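PDB 5OCR: kappa-carrageenase from Zobellia galactanivorans, which probably hydrolyses kappa-carrageenan, a sulfated galactan of red algae, with this chain as its family 16 glycoside hydrolase module. Local coordinates for residues G45-T50 with I90-Q95; V142-F147 with Y158-N163; L164-K169 with N226-R231. All coordinates share one frame; numbering follows the deposited sequence.

How the interactions relate
From the N terminus, the chain first runs through a loop whose residues 45-50 come to rest on strand 86-97; interaction 1 closes over the 39 residues between its segments. Interaction 2 is shorter in range: segment 142-147, at the end of strand 134-144, pairs after ten residues with 158-163, at the start of strand 159-170. Interaction 3 begins at the next residue, L164, on that strand, and closes over 56 residues when loop 226-231 returns. The three follow in series, with none nested or crossing. Loop 226-231 leads into strand 233-241, which lies between strands 86-97 and 115-122, and the latter pairs with 134-144, linking the contacts through neighbouring jellyroll strands. Their centres lie about 19 to 21 Å apart.

Interaction 1: residues G45-T50 with I90-Q95; sequences GNLPNT and IFKSYQ
K92 and N46 make the polar link here: K92 NZ gives a hydrogen bond to N46 O at 2.8 Å, approaching from 34° outside the carbonyl plane. The lysine reaches it fully stretched, CG anti to the backbone N (chi1 -178°) and the rest of the chain straight, so its ammonium lies far out from the strand. Y122 OH is a second partner of the same NZ. N46 sits at the centre of an inverse gamma turn, closed by L47 N to G45 O at 2.7 Å, and this turn presents the carbonyl to the lysine.

The apolar contacts lie beside that bond. L47 runs alongside I90 and K92 in the opposite direction, CD1 reaching I90 CG2 at 3.9 Å and CD2 the K92 CB at 4.0 Å. P48 meets I90 tip to tip: P48 CD is 3.4 Å from I90 CD1, tighter than usual carbon contact. W55 touches both L47 and I90, and W120 and Y122 touch P48.

The backbone of K92 also pairs with I42, earlier in the same loop. The arrangement is that of a long loop folded over one strand of the beta-jellyroll of GH16 enzymes.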
loop_
_atom_site.group_PDB
_atom_site.type_symbol
_atom_site.label_atom_id
_atom_site.label_comp_id
_atom_site.label_asym_id
_atom_site.label_seq_id
_atom_site.Cartn_x
_atom_site.Cartn_y
_atom_site.Cartn_z
ATOM N N GLY A 45 4.776 -14.879 -7.607
ATOM C CA GLY A 45 5.783 -14.649 -8.612
ATOM C C GLY A 45 6.000 -13.172 -8.794
ATOM O O GLY A 45 6.865 -12.551 -8.159
ATOM N N ASN A 46 5.169 -12.577 -9.588
ATOM C CA ASN A 46 5.326 -11.208 -9.939
ATOM C C ASN A 46 4.894 -10.235 -8.806
ATOM O O ASN A 46 4.056 -9.375 -9.024
ATOM C CB ASN A 46 4.511 -11.060 -11.221
ATOM C CG ASN A 46 4.823 -12.191 -12.196
ATOM O OD1 ASN A 46 5.949 -12.317 -12.651
ATOM N ND2 ASN A 46 3.851 -13.038 -12.457
ATOM N N LEU A 47 5.462 -10.372 -7.601
ATOM C CA LEU A 47 5.008 -9.549 -6.399
ATOM C C LEU A 47 6.125 -8.605 -5.961
ATOM O O LEU A 47 7.297 -8.856 -6.316
ATOM C CB LEU A 47 4.572 -10.486 -5.241
ATOM C CG LEU A 47 3.391 -11.391 -5.607
ATOM C CD1 LEU A 47 3.111 -12.412 -4.520
ATOM C CD2 LEU A 47 2.137 -10.546 -5.945
ATOM N N PRO A 48 5.815 -7.534 -5.158
ATOM C CA PRO A 48 6.888 -6.576 -4.824
ATOM C C PRO A 48 8.083 -7.213 -4.170
ATOM O O PRO A 48 7.971 -8.158 -3.351
ATOM C CB PRO A 48 6.247 -5.572 -3.820
ATOM C CG PRO A 48 4.806 -5.859 -3.787
ATOM C CD PRO A 48 4.503 -7.062 -4.664
ATOM N N ASN A 49 9.244 -6.720 -4.588
ATOM C CA ASN A 49 10.511 -6.962 -3.859
ATOM C C ASN A 49 10.349 -6.490 -2.426
ATOM O O ASN A 49 9.914 -5.373 -2.195
ATOM C CB ASN A 49 11.649 -6.218 -4.575
ATOM C CG ASN A 49 12.094 -6.955 -5.821
ATOM O OD1 ASN A 49 12.140 -8.197 -5.832
ATOM N ND2 ASN A 49 12.425 -6.206 -6.882
ATOM N N THR A 50 10.533 -7.372 -1.462
ATOM C CA THR A 50 10.456 -6.946 -0.089
ATOM C C THR A 50 11.700 -7.531 0.477
ATOM O O THR A 50 12.017 -8.711 0.230
ATOM C CB THR A 50 9.237 -7.537 0.608
ATOM O OG1 THR A 50 9.085 -8.889 0.155
ATOM C CG2 THR A 50 7.967 -6.793 0.169
ATOM N N ILE A 90 -1.104 -10.403 -0.088
ATOM C CA ILE A 90 -1.134 -9.265 -1.007
ATOM C C ILE A 90 -2.109 -9.544 -2.135
ATOM O O ILE A 90 -2.101 -10.650 -2.636
ATOM C CB ILE A 90 0.252 -8.891 -1.553
ATOM C CG1 ILE A 90 0.145 -7.802 -2.662
ATOM C CG2 ILE A 90 1.012 -10.132 -2.095
ATOM C CD1 ILE A 90 1.512 -7.137 -2.980
ATOM N N PHE A 91 -2.989 -8.582 -2.446
ATOM C CA PHE A 91 -3.726 -8.596 -3.681
ATOM C C PHE A 91 -3.076 -7.629 -4.642
ATOM O O PHE A 91 -3.020 -6.408 -4.359
ATOM C CB PHE A 91 -5.174 -8.110 -3.485
ATOM C CG PHE A 91 -6.043 -9.092 -2.798
ATOM C CD1 PHE A 91 -6.566 -10.183 -3.489
ATOM C CD2 PHE A 91 -6.381 -8.916 -1.479
ATOM C CE1 PHE A 91 -7.400 -11.119 -2.831
ATOM C CE2 PHE A 91 -7.244 -9.824 -0.858
ATOM C CZ PHE A 91 -7.742 -10.936 -1.532
ATOM N N LYS A 92 -2.512 -8.153 -5.730
ATOM C CA LYS A 92 -1.869 -7.310 -6.813
ATOM C C LYS A 92 -2.569 -7.594 -8.104
ATOM O O LYS A 92 -2.593 -8.755 -8.581
ATOM C CB LYS A 92 -0.395 -7.596 -6.916
ATOM C CG LYS A 92 0.231 -6.672 -8.005
ATOM C CD LYS A 92 1.703 -7.116 -8.222
ATOM C CE LYS A 92 2.178 -6.260 -9.418
ATOM N NZ LYS A 92 3.618 -6.677 -9.693
ATOM N N SER A 93 -3.204 -6.581 -8.704
ATOM C CA SER A 93 -3.912 -6.863 -9.969
ATOM C C SER A 93 -2.937 -7.278 -11.102
ATOM O O SER A 93 -1.841 -6.667 -11.287
ATOM C CB SER A 93 -4.790 -5.699 -10.431
ATOM O OG SER A 93 -3.985 -4.545 -10.735
ATOM N N TYR A 94 -3.356 -8.229 -11.929
ATOM C CA TYR A 94 -2.586 -8.391 -13.163
ATOM C C TYR A 94 -2.709 -7.154 -14.054
ATOM O O TYR A 94 -1.726 -6.760 -14.741
ATOM C CB TYR A 94 -3.026 -9.634 -13.935
ATOM C CG TYR A 94 -2.390 -10.858 -13.394
ATOM C CD1 TYR A 94 -1.135 -11.252 -13.789
ATOM C CD2 TYR A 94 -3.072 -11.652 -12.481
ATOM C CE1 TYR A 94 -0.563 -12.402 -13.258
ATOM C CE2 TYR A 94 -2.522 -12.784 -11.955
ATOM C CZ TYR A 94 -1.263 -13.147 -12.324
ATOM O OH TYR A 94 -0.714 -14.234 -11.778
ATOM N N GLN A 95 -3.895 -6.580 -14.107
ATOM C CA GLN A 95 -4.172 -5.447 -15.012
ATOM C C GLN A 95 -3.470 -4.149 -14.495
ATOM O O GLN A 95 -3.515 -3.886 -13.274
ATOM C CB GLN A 95 -5.678 -5.196 -15.146
ATOM C CG GLN A 95 -6.013 -4.072 -16.092
ATOM C CD GLN A 95 -5.574 -4.298 -17.478
ATOM O OE1 GLN A 95 -5.751 -5.406 -18.034
ATOM N NE2 GLN A 95 -4.981 -3.268 -18.083
#

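Interaction 2: residues V142-F147 with Y158-N163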
loop_
_atom_site.group_PDB
_atom_site.type_symbol
_atom_site.label_atom_id
_atom_site.label_comp_id
_atom_site.label_asym_id
_atom_site.label_seq_id
_atom_site.Cartn_x
_atom_site.Cartn_y
_atom_site.Cartn_z
ATOM N N VAL A 142 -3.157 4.844 0.678
ATOM C CA VAL A 142 -3.004 5.041 2.114
ATOM C C VAL A 142 -2.045 4.016 2.683
ATOM O O VAL A 142 -1.886 2.861 2.169
ATOM C CB VAL A 142 -4.342 4.920 2.869
ATOM C CG1 VAL A 142 -4.844 3.496 2.994
ATOM C CG2 VAL A 142 -4.185 5.544 4.252
ATOM N N GLU A 143 -1.277 4.482 3.669
ATOM C CA GLU A 143 -0.446 3.613 4.507
ATOM C C GLU A 143 -0.967 3.856 5.898
ATOM O O GLU A 143 -0.789 4.935 6.412
ATOM C CB GLU A 143 1.015 3.927 4.434
ATOM C CG GLU A 143 1.640 3.263 3.201
ATOM C CD GLU A 143 3.122 3.587 3.181
ATOM O OE1 GLU A 143 3.470 4.825 3.271
ATOM O OE2 GLU A 143 3.947 2.649 3.038
ATOM N N LEU A 144 -1.527 2.836 6.527
ATOM C CA LEU A 144 -2.033 2.960 7.891
ATOM C C LEU A 144 -1.041 2.471 8.948
ATOM O O LEU A 144 -0.241 1.584 8.634
ATOM C CB LEU A 144 -3.314 2.123 8.015
ATOM C CG LEU A 144 -4.519 2.505 7.146
ATOM C CD1 LEU A 144 -5.738 1.600 7.387
ATOM C CD2 LEU A 144 -4.887 3.975 7.437
ATOM N N GLN A 145 -1.145 2.967 10.199
ATOM C CA GLN A 145 -0.441 2.439 11.356
ATOM C C GLN A 145 1.046 2.301 11.211
ATOM O O GLN A 145 1.595 1.435 11.807
ATOM C CB GLN A 145 -1.022 1.054 11.828
ATOM C CG GLN A 145 -2.470 1.000 11.992
ATOM C CD GLN A 145 -2.921 -0.485 11.995
ATOM O OE1 GLN A 145 -3.870 -0.814 11.390
ATOM N NE2 GLN A 145 -2.248 -1.350 12.795
ATOM N N GLN A 146 1.715 3.179 10.445
ATOM C CA GLN A 146 3.156 3.110 10.254
ATOM C C GLN A 146 3.919 3.630 11.404
ATOM O O GLN A 146 5.095 3.279 11.569
ATOM C CB GLN A 146 3.624 4.033 9.097
ATOM C CG GLN A 146 3.342 3.419 7.827
ATOM C CD GLN A 146 4.287 3.890 6.745
ATOM O OE1 GLN A 146 5.014 3.087 6.242
ATOM N NE2 GLN A 146 4.114 5.132 6.259
ATOM N N PHE A 147 3.275 4.498 12.162
ATOM C CA PHE A 147 3.954 5.253 13.232
ATOM C C PHE A 147 5.262 5.876 12.671
ATOM O O PHE A 147 6.365 5.722 13.295
ATOM C CB PHE A 147 4.259 4.330 14.417
ATOM C CG PHE A 147 3.048 3.870 15.177
ATOM C CD1 PHE A 147 2.827 4.328 16.464
ATOM C CD2 PHE A 147 2.123 3.010 14.580
ATOM C CE1 PHE A 147 1.702 3.922 17.181
ATOM C CE2 PHE A 147 0.985 2.573 15.294
ATOM C CZ PHE A 147 0.794 3.050 16.600
ATOM N N TYR A 158 -3.475 7.151 15.018
ATOM C CA TYR A 158 -4.477 7.972 14.310
ATOM C C TYR A 158 -3.923 8.625 13.024
ATOM O O TYR A 158 -4.687 9.159 12.201
ATOM C CB TYR A 158 -4.907 9.082 15.256
ATOM C CG TYR A 158 -5.677 8.521 16.444
ATOM C CD1 TYR A 158 -7.051 8.204 16.318
ATOM C CD2 TYR A 158 -5.053 8.323 17.673
ATOM C CE1 TYR A 158 -7.760 7.708 17.426
ATOM C CE2 TYR A 158 -5.774 7.779 18.771
ATOM C CZ TYR A 158 -7.089 7.491 18.617
ATOM O OH TYR A 158 -7.819 7.022 19.721
ATOM N N ASP A 159 -2.590 8.651 12.923
ATOM C CA ASP A 159 -1.935 9.299 11.768
ATOM C C ASP A 159 -1.833 8.306 10.600
ATOM O O ASP A 159 -1.457 7.145 10.801
ATOM C CB ASP A 159 -0.523 9.753 12.157
ATOM C CG ASP A 159 -0.574 10.829 13.296
ATOM O OD1 ASP A 159 -1.314 11.824 13.160
ATOM O OD2 ASP A 159 0.131 10.693 14.333
ATOM N N MET A 160 -2.068 8.834 9.395
ATOM C CA MET A 160 -1.778 8.026 8.190
ATOM C C MET A 160 -0.997 8.774 7.156
ATOM O O MET A 160 -0.918 9.997 7.174
ATOM C CB MET A 160 -3.072 7.413 7.616
ATOM C CG MET A 160 -3.964 8.493 7.038
ATOM S SD MET A 160 -5.664 7.821 6.825
ATOM C CE MET A 160 -6.254 7.417 8.451
ATOM N N ASP A 161 -0.392 8.006 6.256
ATOM C CA ASP A 161 0.451 8.597 5.217
ATOM C C ASP A 161 -0.117 8.245 3.867
ATOM O O ASP A 161 -0.676 7.162 3.678
ATOM C CB ASP A 161 1.826 7.963 5.313
ATOM C CG ASP A 161 2.464 8.232 6.691
ATOM O OD1 ASP A 161 2.542 9.425 7.028
ATOM O OD2 ASP A 161 2.792 7.274 7.451
ATOM N N LEU A 162 0.003 9.191 2.944
ATOM C CA LEU A 162 -0.636 9.097 1.658
ATOM C C LEU A 162 0.403 9.585 0.642
ATOM O O LEU A 162 0.145 10.505 -0.108
ATOM C CB LEU A 162 -1.988 9.845 1.562
ATOM C CG LEU A 162 -2.942 9.651 2.763
ATOM C CD1 LEU A 162 -2.750 10.762 3.818
ATOM C CD2 LEU A 162 -4.353 9.807 2.225
ATOM N N ASN A 163 1.540 8.888 0.495
ATOM C CA ASN A 163 2.711 9.490 -0.166
ATOM C C ASN A 163 2.935 9.067 -1.607
ATOM O O ASN A 163 2.342 8.093 -2.011
ATOM C CB ASN A 163 3.966 8.994 0.572
ATOM C CG ASN A 163 4.017 9.564 1.962
ATOM O OD1 ASN A 163 3.503 10.650 2.199
ATOM N ND2 ASN A 163 4.717 8.920 2.847
HETATM O O HOH W 1 0.587 5.400 8.849
HETATM O O HOH W 2 5.637 6.071 2.048
HETATM O O HOH W 3 1.898 6.544 2.109
HETATM O O HOH W 4 -2.957 4.874 11.032
HETATM O O HOH W 5 0.622 5.742 12.249
#
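Q146 NE2 donates to D161 OD2 at 2.8 Å, a nearly straight bond (162°). D161 OD2 lies in the Q146 amide plane, the donor reaches the carboxylate on its anti side and out of plane, and the two planes are turned 69° against each other. Each has a second partner: R242 NE bonds to Q146 OE1, and K189 forms a salt bridge with D161 OD1. A leucine in place of Q146 has neither amide donor nor acceptor, and would probably leave D161 OD2 and R242 NE short of a partner and the carboxylate freer to turn.

The backbones of E143 and D161 form an antiparallel hydrogen-bonded pair, E143 N to D161 O at 2.7 Å and D161 N to E143 O at 3.1 Å. E143 OE2 forms a salt bridge with R242 and bonds to a glycerol, probably from the crystallisation liquor. E143 OE1 receives water 3 at 2.6 Å, which accepts from N163 N. Where the two segments diverge, waters bridge them: water 4 joins Q145 N to D159 O, water 5 joins F147 N to the same oxygen, and water 1 accepts from Q146 N within hydrogen-bonding reach of E143 O and D161 OD2.

M160 packs on the other face. Its CG lies between backbone N and carbonyl carbon (chi1 69°), bringing SD to 3.7 Å from V142 CG2 and CE to 3.8 Å from L144 CD2; Y203 touches all three residues.

E143 is the last glutamate of the E-x-D-x-x-E signature of GH16 enzymes whose catalytic strand carries a beta bulge, and the glycerol is consistent with a substrate cleft here.

Interaction 3: residues L164-K169 with N226-R231; sequences LHAVVK and NKYWHR
Y228 and W229 bring loop 226-231 against L164, H165, A166 and V168. N226 first shapes that loop: its OD1 accepts the backbone N of W229 at 2.9 Å, an Asx motif, while its ND2 donates to W229 O. K227 then lays CG over one face of the Y228 ring and sends NZ to a salt bridge with E185.

The opposite face of the Y228 ring takes V168: CG2 sits almost straight above the centre, 3.7 Å from the centroid, in a CH-pi contact. Y228 CB meets A166 CB at 4.1 Å.

W229 has both faces occupied and one edge bonded. With CG anti to its own carbonyl carbon (chi1 -60°), its indole is directed at the strand, and NE1 donates to H165 O at 2.8 Å; the bond lies in the indole plane but comes from well above the carbonyl plane. L164 covers one face, CD1 3.8 Å from the centroid of the six-membered ring and CB only 3.4 Å from CZ2 near the rim. Y228 CB covers the other. H230 NE2 makes a bent 2.8 Å bond to N226 O, a third link across the loop.

Strand 159-170 is flanked here by strand 134-144, where H165 pairs with E138, and by strand 173-177, where A166 pairs with K177. I212 of strand 211-216 touches L164, N226 and W229. Helix 183-186 lies alongside, its Q186 bonded to L164.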
loop_
_atom_site.group_PDB
_atom_site.type_symbol
_atom_site.label_atom_id
_atom_site.label_comp_id
_atom_site.label_asym_id
_atom_site.label_seq_id
_atom_site.Cartn_x
_atom_site.Cartn_y
_atom_site.Cartn_z
ATOM N N LEU A 164 3.670 9.892 -2.353
ATOM C CA LEU A 164 4.104 9.499 -3.696
ATOM C C LEU A 164 5.584 9.142 -3.702
ATOM O O LEU A 164 6.372 9.760 -2.989
ATOM C CB LEU A 164 4.024 10.695 -4.632
ATOM C CG LEU A 164 2.577 11.184 -4.830
ATOM C CD1 LEU A 164 2.532 12.581 -5.476
ATOM C CD2 LEU A 164 1.686 10.188 -5.504
ATOM N N HIS A 165 5.968 8.202 -4.570
ATOM C CA HIS A 165 7.394 7.789 -4.645
ATOM C C HIS A 165 7.681 7.643 -6.121
ATOM O O HIS A 165 6.826 7.238 -6.893
ATOM C CB HIS A 165 7.651 6.423 -4.019
ATOM C CG HIS A 165 7.306 6.323 -2.567
ATOM N ND1 HIS A 165 8.269 6.327 -1.580
ATOM C CD2 HIS A 165 6.068 6.219 -1.926
ATOM C CE1 HIS A 165 7.660 6.227 -0.379
ATOM N NE2 HIS A 165 6.307 6.148 -0.602
ATOM N N ALA A 166 8.893 8.025 -6.519
ATOM C CA ALA A 166 9.324 7.709 -7.893
ATOM C C ALA A 166 10.822 7.481 -7.996
ATOM O O ALA A 166 11.570 7.843 -7.155
ATOM C CB ALA A 166 8.964 8.867 -8.837
ATOM N N VAL A 167 11.259 6.898 -9.129
ATOM C CA VAL A 167 12.688 6.949 -9.460
ATOM C C VAL A 167 12.715 7.647 -10.807
ATOM O O VAL A 167 11.857 7.367 -11.643
ATOM C CB VAL A 167 13.193 5.500 -9.698
ATOM C CG1 VAL A 167 14.663 5.473 -10.224
ATOM C CG2 VAL A 167 13.110 4.736 -8.367
ATOM N N VAL A 168 13.644 8.594 -10.964
ATOM C CA VAL A 168 13.747 9.414 -12.190
ATOM C C VAL A 168 15.142 9.203 -12.734
ATOM O O VAL A 168 16.101 9.173 -11.929
ATOM C CB VAL A 168 13.479 10.868 -11.823
ATOM C CG1 VAL A 168 13.722 11.787 -13.042
ATOM C CG2 VAL A 168 12.017 10.948 -11.438
ATOM N N LYS A 169 15.290 9.060 -14.067
ATOM C CA LYS A 169 16.634 8.880 -14.603
ATOM C C LYS A 169 17.405 10.209 -14.549
ATOM O O LYS A 169 16.901 11.263 -14.978
ATOM C CB LYS A 169 16.586 8.263 -16.008
ATOM C CG LYS A 169 17.796 8.652 -16.853
ATOM C CD LYS A 169 18.231 7.585 -17.801
ATOM C CE LYS A 169 18.674 6.318 -17.098
ATOM N NZ LYS A 169 18.535 5.411 -18.230
ATOM N N ASN A 226 0.645 16.134 -10.686
ATOM C CA ASN A 226 1.157 14.781 -11.186
ATOM C C ASN A 226 2.430 14.974 -11.979
ATOM O O ASN A 226 2.411 15.151 -13.220
ATOM C CB ASN A 226 0.064 14.077 -12.019
ATOM C CG ASN A 226 0.456 12.660 -12.334
ATOM O OD1 ASN A 226 1.611 12.337 -12.092
ATOM N ND2 ASN A 226 -0.465 11.821 -12.778
ATOM N N LYS A 227 3.561 15.011 -11.269
ATOM C CA LYS A 227 4.811 15.303 -11.948
ATOM C C LYS A 227 5.332 14.081 -12.659
ATOM O O LYS A 227 5.717 14.174 -13.823
ATOM C CB LYS A 227 5.857 15.791 -10.934
ATOM C CG LYS A 227 7.052 16.415 -11.548
ATOM C CD LYS A 227 7.639 17.311 -10.423
ATOM C CE LYS A 227 9.021 17.747 -10.779
ATOM N NZ LYS A 227 9.407 18.494 -9.545
ATOM N N TYR A 228 5.370 12.959 -11.954
ATOM C CA TYR A 228 6.104 11.780 -12.468
ATOM C C TYR A 228 5.235 10.582 -12.718
ATOM O O TYR A 228 5.710 9.645 -13.318
ATOM C CB TYR A 228 7.168 11.401 -11.459
ATOM C CG TYR A 228 8.232 12.439 -11.279
ATOM C CD1 TYR A 228 8.929 12.954 -12.379
ATOM C CD2 TYR A 228 8.569 12.893 -9.987
ATOM C CE1 TYR A 228 9.956 13.920 -12.187
ATOM C CE2 TYR A 228 9.565 13.827 -9.790
ATOM C CZ TYR A 228 10.220 14.376 -10.876
ATOM O OH TYR A 228 11.222 15.319 -10.634
ATOM N N TRP A 229 3.979 10.594 -12.228
ATOM C CA TRP A 229 3.145 9.403 -12.053
ATOM C C TRP A 229 2.261 9.130 -13.245
ATOM O O TRP A 229 0.991 9.185 -13.177
ATOM C CB TRP A 229 2.364 9.506 -10.707
ATOM C CG TRP A 229 3.377 9.608 -9.631
ATOM C CD1 TRP A 229 4.010 8.539 -8.989
ATOM C CD2 TRP A 229 3.976 10.831 -9.079
ATOM N NE1 TRP A 229 4.957 9.004 -8.107
ATOM C CE2 TRP A 229 5.010 10.394 -8.152
ATOM C CE3 TRP A 229 3.784 12.232 -9.298
ATOM C CZ2 TRP A 229 5.824 11.350 -7.447
ATOM C CZ3 TRP A 229 4.621 13.170 -8.596
ATOM C CH2 TRP A 229 5.580 12.716 -7.708
ATOM N N HIS A 230 2.959 8.859 -14.361
ATOM C CA HIS A 230 2.326 8.667 -15.633
ATOM C C HIS A 230 2.642 7.328 -16.186
ATOM O O HIS A 230 2.487 7.159 -17.408
ATOM C CB HIS A 230 2.724 9.762 -16.644
ATOM C CG HIS A 230 2.516 11.176 -16.097
ATOM N ND1 HIS A 230 1.316 11.752 -16.085
ATOM C CD2 HIS A 230 3.396 12.090 -15.516
ATOM C CE1 HIS A 230 1.398 12.995 -15.578
ATOM N NE2 HIS A 230 2.658 13.192 -15.188
ATOM N N ARG A 231 3.142 6.387 -15.394
ATOM C CA ARG A 231 3.463 5.047 -15.941
ATOM C C ARG A 231 2.299 4.088 -15.582
ATOM O O ARG A 231 1.566 4.342 -14.633
ATOM C CB ARG A 231 4.755 4.535 -15.291
ATOM C CG ARG A 231 5.991 5.365 -15.669
ATOM C CD ARG A 231 7.232 4.837 -14.957
ATOM N NE ARG A 231 7.369 3.403 -14.943
ATOM C CZ ARG A 231 7.896 2.701 -15.944
ATOM N NH1 ARG A 231 8.332 3.322 -17.025
ATOM N NH2 ARG A 231 8.019 1.386 -15.843
#